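Local coordinates for Slr0280 protein (Synechocystis sp., PDB 5H3K), which is of unknown function but carries a phosphodiester glycosidase (NAGPA-type) family region, so it may act on phosphodiester-linked sugars, at residues L169-W177 with A186-S194; F240-Q249 with I261-P269. All blocks are in the same frame, centred on the assembly; numbering follows the deposited sequence.

Interaction 1 (L169-W177 with A186-S194)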
# COMPACT_ATOMS: atom_id res chain seq x y z
N LEU A 169 6.26 -22.71 -23.40
CA LEU A 169 5.17 -23.68 -23.46
C LEU A 169 4.39 -23.45 -24.74
O LEU A 169 3.73 -22.41 -24.88
CB LEU A 169 4.22 -23.50 -22.28
CG LEU A 169 4.55 -24.02 -20.89
CD1 LEU A 169 6.01 -23.99 -20.59
CD2 LEU A 169 3.82 -23.14 -19.90
N GLU A 170 4.45 -24.40 -25.68
CA GLU A 170 3.56 -24.34 -26.85
C GLU A 170 2.16 -24.80 -26.46
O GLU A 170 1.99 -25.83 -25.80
CB GLU A 170 4.09 -25.19 -28.02
CG GLU A 170 3.13 -25.18 -29.22
CD GLU A 170 3.69 -25.85 -30.47
OE1 GLU A 170 4.93 -25.93 -30.60
OE2 GLU A 170 2.88 -26.28 -31.32
N LEU A 171 1.16 -24.01 -26.84
CA LEU A 171 -0.22 -24.26 -26.41
C LEU A 171 -1.13 -24.48 -27.61
O LEU A 171 -0.88 -23.95 -28.69
CB LEU A 171 -0.74 -23.06 -25.63
CG LEU A 171 0.12 -22.62 -24.44
CD1 LEU A 171 -0.43 -21.31 -23.87
CD2 LEU A 171 0.12 -23.73 -23.40
N SER A 172 -2.22 -25.23 -27.41
CA SER A 172 -3.19 -25.45 -28.48
C SER A 172 -4.15 -24.27 -28.66
O SER A 172 -4.68 -24.04 -29.75
CB SER A 172 -4.00 -26.72 -28.21
OG SER A 172 -4.79 -26.56 -27.05
N GLN A 173 -4.37 -23.53 -27.57
CA GLN A 173 -5.28 -22.38 -27.56
C GLN A 173 -4.72 -21.37 -26.56
O GLN A 173 -3.88 -21.72 -25.72
CB GLN A 173 -6.68 -22.81 -27.10
CG GLN A 173 -7.37 -23.85 -27.98
CD GLN A 173 -7.74 -23.31 -29.35
OE1 GLN A 173 -7.95 -22.10 -29.51
NE2 GLN A 173 -7.84 -24.19 -30.34
N PRO A 174 -5.19 -20.11 -26.65
CA PRO A 174 -4.83 -19.13 -25.62
C PRO A 174 -5.24 -19.65 -24.25
O PRO A 174 -6.20 -20.43 -24.14
CB PRO A 174 -5.67 -17.92 -25.99
CG PRO A 174 -5.84 -18.02 -27.48
CD PRO A 174 -6.00 -19.52 -27.73
N ALA A 175 -4.53 -19.22 -23.21
CA ALA A 175 -4.81 -19.70 -21.87
C ALA A 175 -4.60 -18.59 -20.85
O ALA A 175 -3.64 -17.83 -20.95
CB ALA A 175 -3.93 -20.91 -21.55
N PHE A 176 -5.49 -18.50 -19.88
CA PHE A 176 -5.29 -17.57 -18.77
C PHE A 176 -4.13 -18.06 -17.92
O PHE A 176 -3.93 -19.26 -17.75
CB PHE A 176 -6.55 -17.49 -17.93
CG PHE A 176 -7.76 -17.07 -18.71
CD1 PHE A 176 -7.70 -15.99 -19.58
CD2 PHE A 176 -8.95 -17.77 -18.59
CE1 PHE A 176 -8.82 -15.59 -20.30
CE2 PHE A 176 -10.09 -17.38 -19.31
CZ PHE A 176 -10.02 -16.29 -20.16
N TRP A 177 -3.36 -17.13 -17.37
CA TRP A 177 -2.23 -17.50 -16.53
C TRP A 177 -1.93 -16.42 -15.50
O TRP A 177 -2.34 -15.26 -15.65
CB TRP A 177 -1.00 -17.81 -17.39
CG TRP A 177 -0.62 -16.67 -18.28
CD1 TRP A 177 -1.11 -16.40 -19.53
CD2 TRP A 177 0.31 -15.62 -17.98
NE1 TRP A 177 -0.53 -15.25 -20.03
CE2 TRP A 177 0.34 -14.76 -19.10
CE3 TRP A 177 1.12 -15.33 -16.88
CZ2 TRP A 177 1.15 -13.62 -19.14
CZ3 TRP A 177 1.92 -14.20 -16.92
CH2 TRP A 177 1.93 -13.36 -18.05
N ALA A 186 9.45 -19.43 -7.59
CA ALA A 186 8.44 -18.79 -8.41
C ALA A 186 7.54 -19.84 -9.03
O ALA A 186 7.96 -20.99 -9.24
CB ALA A 186 9.11 -17.92 -9.49
N VAL A 187 6.30 -19.46 -9.31
CA VAL A 187 5.36 -20.39 -9.94
C VAL A 187 4.49 -19.70 -10.98
O VAL A 187 3.95 -18.61 -10.75
CB VAL A 187 4.50 -21.15 -8.90
CG1 VAL A 187 3.80 -20.18 -7.95
CG2 VAL A 187 3.49 -22.10 -9.60
N VAL A 188 4.41 -20.33 -12.14
CA VAL A 188 3.49 -19.89 -13.17
C VAL A 188 2.31 -20.85 -13.18
O VAL A 188 2.48 -22.07 -13.34
CB VAL A 188 4.19 -19.88 -14.57
CG1 VAL A 188 3.18 -19.54 -15.67
CG2 VAL A 188 5.34 -18.90 -14.59
N THR A 189 1.10 -20.33 -12.98
CA THR A 189 -0.10 -21.15 -13.05
C THR A 189 -0.77 -20.85 -14.38
O THR A 189 -0.98 -19.68 -14.72
CB THR A 189 -1.09 -20.85 -11.90
OG1 THR A 189 -0.42 -20.99 -10.64
CG2 THR A 189 -2.28 -21.81 -11.93
N ILE A 190 -1.07 -21.90 -15.14
CA ILE A 190 -1.72 -21.76 -16.44
C ILE A 190 -2.98 -22.62 -16.50
O ILE A 190 -2.95 -23.80 -16.14
CB ILE A 190 -0.82 -22.22 -17.59
CG1 ILE A 190 0.58 -21.63 -17.45
CG2 ILE A 190 -1.43 -21.84 -18.94
CD1 ILE A 190 1.63 -22.70 -17.35
N ASN A 191 -4.08 -22.04 -16.97
CA ASN A 191 -5.30 -22.80 -17.15
C ASN A 191 -5.23 -23.55 -18.48
O ASN A 191 -5.99 -23.27 -19.41
CB ASN A 191 -6.53 -21.88 -17.09
CG ASN A 191 -7.86 -22.65 -17.26
OD1 ASN A 191 -8.84 -22.11 -17.79
ND2 ASN A 191 -7.90 -23.91 -16.81
N ALA A 192 -4.29 -24.49 -18.56
CA ALA A 192 -4.12 -25.36 -19.72
C ALA A 192 -3.70 -26.72 -19.19
O ALA A 192 -2.86 -26.80 -18.29
CB ALA A 192 -3.05 -24.81 -20.66
N SER A 193 -4.27 -27.78 -19.74
CA SER A 193 -3.99 -29.13 -19.27
C SER A 193 -2.72 -29.64 -19.91
O SER A 193 -2.37 -29.23 -21.02
CB SER A 193 -5.16 -30.07 -19.60
OG SER A 193 -5.31 -30.19 -21.00
N SER A 194 -2.01 -30.52 -19.22
CA SER A 194 -0.81 -31.13 -19.80
C SER A 194 -0.96 -32.64 -19.93
O SER A 194 -0.86 -33.37 -18.94
CB SER A 194 0.42 -30.81 -18.95
OG SER A 194 1.52 -31.59 -19.38
O HOH W 1 -7.39 -20.65 -20.04
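In Ile190, CG1 is anti to the carbonyl carbon (chi1 -47°) and CG2 anti to the backbone N, which sends CD1 inward to Leu169 and sets CG2 against the methyl of Ala175. They meet where a beta arch following Leu171 carries the chain from strand 164-171 in one four-stranded sheet of a beta sandwich to strand 177-182 in the other. Leu169 and Ile190 reach tip to tip between the sheets. Their end carbons, Leu169 CD2 and Ile190 CD1, are 3.4 Å apart, tighter than usual van der Waals contact, and Leu169 is also turned well off a staggered chi2, at 32°. Branched aliphatic chains suit this interior, where Leu259 also touches Ile190. On the arch itself a methyl is enough: Ala175 CB rests 3.7 Å from Ile190 CG2, and the small residue lets the backbone run close by.

Beyond the arch, Trp177 and Ile190 form an antiparallel non-hydrogen-bonded pair, where Trp177 CA comes 3.1 Å from Thr189 O in a CA-H...O contact. The indole turns off to pack on Leu259, Val250 and Thr252, and the Phe176 ring meets Trp106. Asn191 is the centre of an inverse gamma turn that bends the chain as it leaves the pairing, and its ND2 is bonded to Ser235. The hydrogen bond from Asn191 N to Phe176 O is 2.9 Å long and almost straight at 175°. Beside it one water accepts from Phe176 N at 2.9 Å and donates to Asn191 O at 3.0 Å.

Interaction 2 (F240-Q249 with I261-P269); sequences FQLPVGYKLQ and IDARADAPP
Lys247 faces Arg264, and Gln249 faces Asp262, as hydrogen-bonded pairs of the antiparallel hairpin 247-253/258-264, whose first strand is at the edge of one sheet of the beta sandwich. Lys247 N gives to Arg264 O at 2.8 Å and Gln249 N to Asp262 O at 2.7 Å; each pair has its return bond.

Among polar side chains, extended Lys247 stretches along the loop until NZ meets Ala267 O at 2.8 Å. A methionine in its place would probably leave that carbonyl without its ammonium donor and the exit loop, with the cis peptide bond before Pro268, less firmly tied. Arg264 makes a side-on salt bridge to Asp266, NE to OD1 and NH2 to OD2, the first at 2.9 Å, and a cation-pi contact with Trp163. The Gln249 amide lies nearly parallel to the guanidinium; Gln249 CD is 3.7 Å from Pro269 CD. Asp262 pairs with Arg166.

On the other face Leu248 and Ala263 meet the facing sheet: Ile261 CG2 touches Phe240 CZ at 3.6 Å and Leu248 CD2 at 4.0 Å, and the methyl of Ala263 leaves room for Leu242 CD2 beside it.

The hairpin is thus two-sided, apolar toward the sandwich interior and, on its other face, using charge and amide groups to fasten its own exit loop.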
# COMPACT_ATOMS: atom_id res chain seq x y z
N PHE A 240 9.43 -22.91 -10.37
CA PHE A 240 10.82 -22.51 -10.62
C PHE A 240 11.62 -22.33 -9.35
O PHE A 240 11.16 -21.74 -8.37
CB PHE A 240 10.87 -21.17 -11.38
CG PHE A 240 10.45 -21.27 -12.82
CD1 PHE A 240 9.11 -21.21 -13.18
CD2 PHE A 240 11.41 -21.43 -13.81
CE1 PHE A 240 8.73 -21.31 -14.52
CE2 PHE A 240 11.04 -21.53 -15.16
CZ PHE A 240 9.70 -21.46 -15.51
N GLN A 241 12.86 -22.83 -9.40
CA GLN A 241 13.87 -22.48 -8.42
C GLN A 241 14.90 -21.58 -9.13
O GLN A 241 15.61 -22.02 -10.03
CB GLN A 241 14.55 -23.73 -7.88
CG GLN A 241 15.57 -23.45 -6.78
CD GLN A 241 14.92 -23.07 -5.46
OE1 GLN A 241 13.86 -23.59 -5.11
NE2 GLN A 241 15.54 -22.14 -4.73
N LEU A 242 14.96 -20.32 -8.74
CA LEU A 242 15.78 -19.34 -9.46
C LEU A 242 17.03 -18.94 -8.70
O LEU A 242 17.02 -18.91 -7.47
CB LEU A 242 14.95 -18.07 -9.73
CG LEU A 242 13.69 -18.25 -10.57
CD1 LEU A 242 12.88 -16.96 -10.64
CD2 LEU A 242 14.06 -18.73 -11.97
N PRO A 243 18.11 -18.63 -9.43
CA PRO A 243 19.28 -18.01 -8.81
C PRO A 243 18.86 -16.71 -8.12
O PRO A 243 17.91 -16.05 -8.57
CB PRO A 243 20.18 -17.68 -10.00
CG PRO A 243 19.75 -18.62 -11.09
CD PRO A 243 18.27 -18.82 -10.88
N VAL A 244 19.53 -16.37 -7.02
CA VAL A 244 19.26 -15.13 -6.31
C VAL A 244 19.29 -13.94 -7.26
O VAL A 244 20.19 -13.84 -8.09
CB VAL A 244 20.29 -14.90 -5.18
CG1 VAL A 244 20.21 -13.47 -4.67
CG2 VAL A 244 20.06 -15.90 -4.04
N GLY A 245 18.30 -13.07 -7.16
CA GLY A 245 18.26 -11.88 -7.99
C GLY A 245 17.43 -12.02 -9.26
O GLY A 245 17.02 -11.03 -9.85
N TYR A 246 17.17 -13.26 -9.68
CA TYR A 246 16.40 -13.49 -10.90
C TYR A 246 14.90 -13.42 -10.69
O TYR A 246 14.39 -13.83 -9.65
CB TYR A 246 16.80 -14.83 -11.53
CG TYR A 246 18.11 -14.72 -12.28
CD1 TYR A 246 19.30 -14.53 -11.60
CD2 TYR A 246 18.14 -14.79 -13.66
CE1 TYR A 246 20.52 -14.42 -12.28
CE2 TYR A 246 19.35 -14.69 -14.35
CZ TYR A 246 20.53 -14.50 -13.66
OH TYR A 246 21.72 -14.39 -14.34
N LYS A 247 14.19 -12.88 -11.67
CA LYS A 247 12.74 -12.82 -11.64
C LYS A 247 12.22 -13.45 -12.92
O LYS A 247 12.99 -13.71 -13.83
CB LYS A 247 12.26 -11.37 -11.57
CG LYS A 247 12.86 -10.56 -10.43
CD LYS A 247 12.30 -9.14 -10.44
CE LYS A 247 13.23 -8.15 -9.75
NZ LYS A 247 12.69 -6.77 -9.81
N LEU A 248 10.92 -13.68 -12.98
CA LEU A 248 10.32 -14.16 -14.22
C LEU A 248 9.68 -13.00 -14.97
O LEU A 248 9.01 -12.16 -14.38
CB LEU A 248 9.25 -15.21 -13.94
CG LEU A 248 9.70 -16.46 -13.21
CD1 LEU A 248 8.55 -17.45 -13.15
CD2 LEU A 248 10.91 -17.07 -13.92
N GLN A 249 9.90 -12.95 -16.28
CA GLN A 249 9.13 -12.06 -17.13
C GLN A 249 8.39 -12.93 -18.13
O GLN A 249 9.02 -13.63 -18.92
CB GLN A 249 10.03 -11.06 -17.85
CG GLN A 249 9.31 -10.20 -18.90
CD GLN A 249 10.24 -9.21 -19.60
OE1 GLN A 249 11.30 -8.86 -19.08
NE2 GLN A 249 9.84 -8.77 -20.78
N ILE A 261 8.37 -17.90 -20.89
CA ILE A 261 8.80 -17.57 -19.53
C ILE A 261 10.28 -17.27 -19.48
O ILE A 261 11.11 -18.17 -19.64
CB ILE A 261 8.50 -18.73 -18.56
CG1 ILE A 261 7.00 -19.06 -18.57
CG2 ILE A 261 8.95 -18.37 -17.15
CD1 ILE A 261 6.68 -20.43 -17.95
N ASP A 262 10.63 -16.01 -19.27
CA ASP A 262 12.03 -15.62 -19.24
C ASP A 262 12.50 -15.42 -17.79
O ASP A 262 11.83 -14.74 -17.00
CB ASP A 262 12.26 -14.34 -20.05
CG ASP A 262 11.99 -14.53 -21.54
OD1 ASP A 262 12.29 -15.62 -22.06
OD2 ASP A 262 11.48 -13.59 -22.18
N ALA A 263 13.63 -16.01 -17.45
CA ALA A 263 14.25 -15.79 -16.14
C ALA A 263 15.43 -14.83 -16.31
O ALA A 263 16.39 -15.14 -17.02
CB ALA A 263 14.71 -17.10 -15.52
N ARG A 264 15.35 -13.67 -15.68
CA ARG A 264 16.39 -12.64 -15.83
C ARG A 264 16.40 -11.71 -14.62
O ARG A 264 15.42 -11.63 -13.88
CB ARG A 264 16.17 -11.85 -17.14
CG ARG A 264 14.85 -11.08 -17.18
CD ARG A 264 14.52 -10.56 -18.58
NE ARG A 264 15.58 -9.70 -19.10
CZ ARG A 264 15.62 -9.25 -20.35
NH1 ARG A 264 14.67 -9.57 -21.21
NH2 ARG A 264 16.63 -8.47 -20.74
N ALA A 265 17.51 -10.99 -14.45
CA ALA A 265 17.65 -10.07 -13.32
C ALA A 265 17.12 -8.67 -13.62
O ALA A 265 16.73 -7.93 -12.71
CB ALA A 265 19.10 -10.01 -12.86
N ASP A 266 17.10 -8.28 -14.89
CA ASP A 266 16.63 -6.94 -15.24
C ASP A 266 15.14 -6.94 -15.64
O ASP A 266 14.79 -6.88 -16.82
CB ASP A 266 17.50 -6.32 -16.34
CG ASP A 266 17.63 -7.23 -17.56
OD1 ASP A 266 17.60 -8.47 -17.39
OD2 ASP A 266 17.77 -6.70 -18.68
N ALA A 267 14.28 -6.98 -14.63
CA ALA A 267 12.84 -7.10 -14.81
C ALA A 267 12.21 -6.40 -13.62
O ALA A 267 12.87 -6.23 -12.60
CB ALA A 267 12.43 -8.57 -14.83
N PRO A 268 10.93 -5.99 -13.73
CA PRO A 268 10.01 -6.10 -14.87
C PRO A 268 10.27 -5.01 -15.90
O PRO A 268 10.99 -4.05 -15.58
CB PRO A 268 8.64 -5.90 -14.21
CG PRO A 268 8.92 -4.98 -13.07
CD PRO A 268 10.27 -5.41 -12.55
N PRO A 269 9.73 -5.14 -17.11
CA PRO A 269 10.00 -4.15 -18.15
C PRO A 269 9.33 -2.80 -17.87
O PRO A 269 8.41 -2.73 -17.04
CB PRO A 269 9.41 -4.80 -19.41
CG PRO A 269 8.43 -5.81 -18.92
CD PRO A 269 8.97 -6.30 -17.62
O HOH W 2 16.58 -8.08 -9.96
O HOH W 3 8.99 -13.14 -21.78
O HOH W 4 12.74 -6.47 -18.18

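Interactions 1 and 2 belong to the same beta sandwich, with centres about 18 Å apart. They share both sheets: strands 164-171 and 258-264 are neighbours in one, strands 185-190 and 235-241 in the other. The backbone joins them where Phe240 N lies 2.7 Å from Ala186 O, a probable hydrogen bond. Between the layers, Leu248 CD1 packs 3.7 Å from Ala186 CB, and Val188 CG2 sits 3.9 Å from Ile261 CD1, so strand 185-190 serves both contacts. Along the chain the two follow one another. The two centres lie about 30 and 24 Å from the centre of the chain, and no catalytic residue or ligand is identified at either contact.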